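Local coordinates for stage III sporulation protein AH (Bacillus subtilis, PDB 3TUF) that forms with SpoIIQ an intercellular channel between mother cell and forespore, through which the mother cell triggers sigma-G activity during sporulation, at residues R96-V107 / A120-E131. Numbering follows the deposited sequence.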
loop_
_atom_site.group_PDB
_atom_site.type_symbol
_atom_site.label_atom_id
_atom_site.label_comp_id
_atom_site.label_asym_id
_atom_site.label_seq_id
_atom_site.Cartn_x
_atom_site.Cartn_y
_atom_site.Cartn_z
ATOM N N ARG B 96 3.629 4.762 9.025
ATOM C CA ARG B 96 4.342 3.691 8.330
ATOM C C ARG B 96 5.708 4.144 7.798
ATOM O O ARG B 96 6.702 3.429 7.926
ATOM C CB ARG B 96 3.490 3.138 7.185
ATOM C CG ARG B 96 2.098 2.694 7.605
ATOM C CD ARG B 96 2.138 1.357 8.326
ATOM N NE ARG B 96 1.413 0.321 7.597
ATOM C CZ ARG B 96 0.325 -0.290 8.053
ATOM N NH1 ARG B 96 -0.169 0.030 9.241
ATOM N NH2 ARG B 96 -0.271 -1.222 7.321
ATOM N N SER B 97 5.740 5.331 7.200
ATOM C CA SER B 97 6.960 5.902 6.589
ATOM C C SER B 97 8.076 5.983 7.580
ATOM O O SER B 97 9.205 5.514 7.316
ATOM C CB SER B 97 6.730 7.332 6.170
ATOM O OG SER B 97 6.196 7.326 4.890
ATOM N N LYS B 98 7.732 6.629 8.701
ATOM C CA LYS B 98 8.613 6.794 9.812
ATOM C C LYS B 98 9.089 5.449 10.227
ATOM O O LYS B 98 10.304 5.239 10.363
ATOM C CB LYS B 98 7.897 7.444 10.990
ATOM C CG LYS B 98 8.045 8.944 10.994
ATOM C CD LYS B 98 6.983 9.658 11.934
ATOM C CE LYS B 98 5.678 10.091 11.171
ATOM N NZ LYS B 98 4.468 10.252 12.058
ATOM N N GLU B 99 8.139 4.531 10.432
ATOM C CA GLU B 99 8.514 3.151 10.711
ATOM C C GLU B 99 9.607 2.582 9.783
ATOM O O GLU B 99 10.668 2.163 10.283
ATOM C CB GLU B 99 7.312 2.274 10.624
ATOM C CG GLU B 99 6.711 1.976 11.925
ATOM C CD GLU B 99 6.194 0.542 11.937
ATOM O OE1 GLU B 99 7.030 -0.375 12.151
ATOM O OE2 GLU B 99 4.976 0.330 11.707
ATOM N N ARG B 100 9.351 2.571 8.463
ATOM C CA ARG B 100 10.293 1.980 7.499
ATOM C C ARG B 100 11.630 2.625 7.628
ATOM O O ARG B 100 12.656 1.955 7.615
ATOM C CB ARG B 100 9.851 2.185 6.064
ATOM C CG ARG B 100 8.588 1.467 5.705
ATOM C CD ARG B 100 8.294 1.573 4.209
ATOM N NE ARG B 100 7.708 2.861 3.763
ATOM C CZ ARG B 100 6.415 3.200 3.882
ATOM N NH1 ARG B 100 5.534 2.360 4.457
ATOM N NH2 ARG B 100 6.008 4.376 3.425
ATOM N N GLU B 101 11.606 3.945 7.752
ATOM C CA GLU B 101 12.824 4.703 7.869
ATOM C C GLU B 101 13.701 4.264 9.074
ATOM O O GLU B 101 14.946 4.207 8.986
ATOM C CB GLU B 101 12.468 6.162 7.979
ATOM C CG GLU B 101 13.169 6.792 9.144
ATOM C CD GLU B 101 13.363 8.259 8.990
ATOM O OE1 GLU B 101 12.622 8.873 8.184
ATOM O OE2 GLU B 101 14.266 8.790 9.680
ATOM N N GLU B 102 13.043 3.959 10.188
ATOM C CA GLU B 102 13.757 3.558 11.367
ATOM C C GLU B 102 14.286 2.151 11.241
ATOM O O GLU B 102 15.478 1.900 11.519
ATOM C CB GLU B 102 12.881 3.713 12.578
ATOM C CG GLU B 102 13.071 5.073 13.223
ATOM C CD GLU B 102 11.795 5.647 13.832
ATOM O OE1 GLU B 102 10.948 4.867 14.340
ATOM O OE2 GLU B 102 11.645 6.896 13.806
ATOM N N LEU B 103 13.425 1.233 10.810
ATOM C CA LEU B 103 13.901 -0.103 10.474
ATOM C C LEU B 103 15.117 -0.005 9.533
ATOM O O LEU B 103 16.213 -0.518 9.822
ATOM C CB LEU B 103 12.785 -0.963 9.859
ATOM C CG LEU B 103 11.719 -1.641 10.775
ATOM C CD1 LEU B 103 12.129 -1.673 12.266
ATOM C CD2 LEU B 103 10.312 -1.044 10.593
ATOM N N ASN B 104 14.955 0.708 8.432
ATOM C CA ASN B 104 16.059 0.799 7.514
ATOM C C ASN B 104 17.303 1.376 8.179
ATOM O O ASN B 104 18.434 1.000 7.845
ATOM C CB ASN B 104 15.681 1.655 6.329
ATOM C CG ASN B 104 16.689 1.555 5.191
ATOM O OD1 ASN B 104 17.596 0.702 5.164
ATOM N ND2 ASN B 104 16.524 2.431 4.235
ATOM N N ALA B 105 17.084 2.290 9.119
ATOM C CA ALA B 105 18.181 2.988 9.728
ATOM C C ALA B 105 19.041 2.043 10.584
ATOM O O ALA B 105 20.274 2.085 10.523
ATOM C CB ALA B 105 17.655 4.155 10.547
ATOM N N ILE B 106 18.374 1.201 11.371
ATOM C CA ILE B 106 19.000 0.162 12.198
ATOM C C ILE B 106 19.771 -0.846 11.346
ATOM O O ILE B 106 20.969 -1.112 11.568
ATOM C CB ILE B 106 17.910 -0.577 13.005
ATOM C CG1 ILE B 106 17.385 0.342 14.111
ATOM C CG2 ILE B 106 18.431 -1.845 13.630
ATOM C CD1 ILE B 106 15.893 0.286 14.276
ATOM N N VAL B 107 19.071 -1.391 10.357
ATOM C CA VAL B 107 19.631 -2.389 9.454
ATOM C C VAL B 107 20.889 -1.838 8.810
ATOM O O VAL B 107 21.884 -2.550 8.659
ATOM C CB VAL B 107 18.601 -2.776 8.390
ATOM C CG1 VAL B 107 19.257 -3.395 7.160
ATOM C CG2 VAL B 107 17.635 -3.735 8.969
ATOM N N ALA B 120 15.192 -6.117 12.999
ATOM C CA ALA B 120 14.721 -4.974 12.224
ATOM C C ALA B 120 14.391 -5.419 10.792
ATOM O O ALA B 120 13.333 -5.079 10.213
ATOM C CB ALA B 120 15.746 -3.927 12.206
ATOM N N TYR B 121 15.273 -6.205 10.207
ATOM C CA TYR B 121 14.965 -6.714 8.867
ATOM C C TYR B 121 13.640 -7.520 8.775
ATOM O O TYR B 121 12.844 -7.330 7.838
ATOM C CB TYR B 121 16.140 -7.498 8.297
ATOM C CG TYR B 121 15.887 -7.970 6.903
ATOM C CD1 TYR B 121 16.029 -7.111 5.834
ATOM C CD2 TYR B 121 15.472 -9.274 6.659
ATOM C CE1 TYR B 121 15.781 -7.548 4.533
ATOM C CE2 TYR B 121 15.218 -9.722 5.375
ATOM C CZ TYR B 121 15.373 -8.862 4.317
ATOM O OH TYR B 121 15.123 -9.303 3.045
ATOM N N ASP B 122 13.399 -8.398 9.748
ATOM C CA ASP B 122 12.137 -9.131 9.802
ATOM C C ASP B 122 10.914 -8.260 9.990
ATOM O O ASP B 122 9.883 -8.496 9.344
ATOM C CB ASP B 122 12.179 -10.161 10.901
ATOM C CG ASP B 122 13.189 -11.216 10.630
ATOM O OD1 ASP B 122 13.969 -11.050 9.664
ATOM O OD2 ASP B 122 13.205 -12.213 11.374
ATOM N N LYS B 123 11.019 -7.271 10.880
ATOM C CA LYS B 123 9.933 -6.314 11.104
ATOM C C LYS B 123 9.648 -5.583 9.776
ATOM O O LYS B 123 8.481 -5.338 9.408
ATOM C CB LYS B 123 10.292 -5.330 12.224
ATOM C CG LYS B 123 10.037 -5.837 13.649
ATOM C CD LYS B 123 10.466 -4.823 14.778
ATOM C CE LYS B 123 10.705 -5.487 16.160
ATOM N NZ LYS B 123 11.384 -4.521 17.061
ATOM N N MET B 124 10.719 -5.286 9.035
ATOM C CA MET B 124 10.608 -4.589 7.768
ATOM C C MET B 124 9.838 -5.453 6.749
ATOM O O MET B 124 8.764 -5.038 6.196
ATOM C CB MET B 124 12.012 -4.271 7.262
ATOM C CG MET B 124 12.130 -3.081 6.332
ATOM S SD MET B 124 13.846 -2.838 5.805
ATOM C CE MET B 124 14.685 -2.753 7.375
ATOM N N THR B 125 10.343 -6.658 6.498
ATOM C CA THR B 125 9.640 -7.478 5.528
ATOM C C THR B 125 8.174 -7.821 5.952
ATOM O O THR B 125 7.271 -7.897 5.064
ATOM C CB THR B 125 10.469 -8.694 5.033
ATOM O OG1 THR B 125 10.924 -9.453 6.141
ATOM C CG2 THR B 125 11.710 -8.233 4.271
ATOM N N ALA B 126 7.911 -7.970 7.267
ATOM C CA ALA B 126 6.549 -8.262 7.722
ATOM C C ALA B 126 5.637 -7.094 7.470
ATOM O O ALA B 126 4.451 -7.256 7.114
ATOM C CB ALA B 126 6.519 -8.596 9.209
ATOM N N LEU B 127 6.189 -5.911 7.689
ATOM C CA LEU B 127 5.421 -4.709 7.473
ATOM C C LEU B 127 4.906 -4.649 6.040
ATOM O O LEU B 127 3.720 -4.351 5.844
ATOM C CB LEU B 127 6.241 -3.467 7.775
ATOM C CG LEU B 127 5.595 -2.271 8.473
ATOM C CD1 LEU B 127 6.224 -1.118 7.826
ATOM C CD2 LEU B 127 4.042 -2.098 8.464
ATOM N N SER B 128 5.788 -4.923 5.059
ATOM C CA SER B 128 5.384 -5.024 3.649
ATOM C C SER B 128 4.255 -5.961 3.411
ATOM O O SER B 128 3.386 -5.746 2.547
ATOM C CB SER B 128 6.488 -5.649 2.857
ATOM O OG SER B 128 7.541 -4.741 2.841
ATOM N N GLU B 129 4.334 -7.074 4.104
ATOM C CA GLU B 129 3.333 -8.066 3.914
ATOM C C GLU B 129 2.010 -7.631 4.520
ATOM O O GLU B 129 0.954 -7.813 3.880
ATOM C CB GLU B 129 3.841 -9.431 4.373
ATOM C CG GLU B 129 4.967 -9.952 3.413
ATOM C CD GLU B 129 4.569 -9.916 1.872
ATOM O OE1 GLU B 129 3.388 -10.184 1.551
ATOM O OE2 GLU B 129 5.433 -9.617 0.982
ATOM N N VAL B 130 2.084 -7.009 5.709
ATOM C CA VAL B 130 0.966 -6.298 6.290
ATOM C C VAL B 130 0.426 -5.276 5.286
ATOM O O VAL B 130 -0.786 -5.265 4.988
ATOM C CB VAL B 130 1.406 -5.591 7.612
ATOM C CG1 VAL B 130 0.503 -4.341 7.995
ATOM C CG2 VAL B 130 1.488 -6.610 8.745
ATOM N N GLU B 131 1.315 -4.428 4.756
ATOM C CA GLU B 131 0.908 -3.452 3.723
ATOM C C GLU B 131 0.126 -4.139 2.600
ATOM O O GLU B 131 -0.963 -3.674 2.216
ATOM C CB GLU B 131 2.111 -2.694 3.075
ATOM C CG GLU B 131 3.042 -1.787 3.965
ATOM C CD GLU B 131 2.410 -0.419 4.343
ATOM O OE1 GLU B 131 1.241 -0.165 3.918
ATOM O OE2 GLU B 131 3.089 0.401 5.059
#
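Arg-96 and Glu-131 meet where two near-antiparallel helices pack as a hairpin, their short axes 8.9 Å apart at 148°. The Arg-96 chain can be followed outward. CB and CG run close to Glu-131 OE2. Arg-96 CD touches both that oxygen and Leu-127 CD2. Arg-96 NE donates a weak hydrogen bond, part of a salt bridge, to Glu-131 OE2 at 3.0 Å. The carboxylate oxygen sits at the guanidinium edge, and the two planes are turned 65° apart. Leu-127 CD2 covers one face of the guanidinium. At the tip, Arg-96 NH2 comes within 3.3 Å of Val-130 CG1 and also pairs with Glu-134; NH1 pairs with Glu-154. Bends at chi2 and chi3 bring the guanidinium to this site.

Glu-131 OE2 takes a second salt bridge from Arg-100 NH1, at 3.2 Å. OE1 pairs with Lys-135 of the second subunit, and Arg-100 NE with Glu-129 of that subunit. Replacing Arg-96 with an alanine is likely to leave Glu-131 with one cation fewer, take a partner from Glu-134 and Glu-154, and uncover Leu-127 CD2.

Toward the other end the contact is apolar. Leu-103 CB meets Met-124 CE at 3.6 Å. Met-124 CE is also pressed tightly against Val-107 CG2, at 3.5 Å. Ala-120 CB touches both Ile-106 CG2 and Val-107 CG2.

The chemistry is thus divided: an apolar seam lies near the loop that joins the helices, and a largely buried charge network, probably stabilising Glu-131 as an anion, links the hairpin to the second subunit.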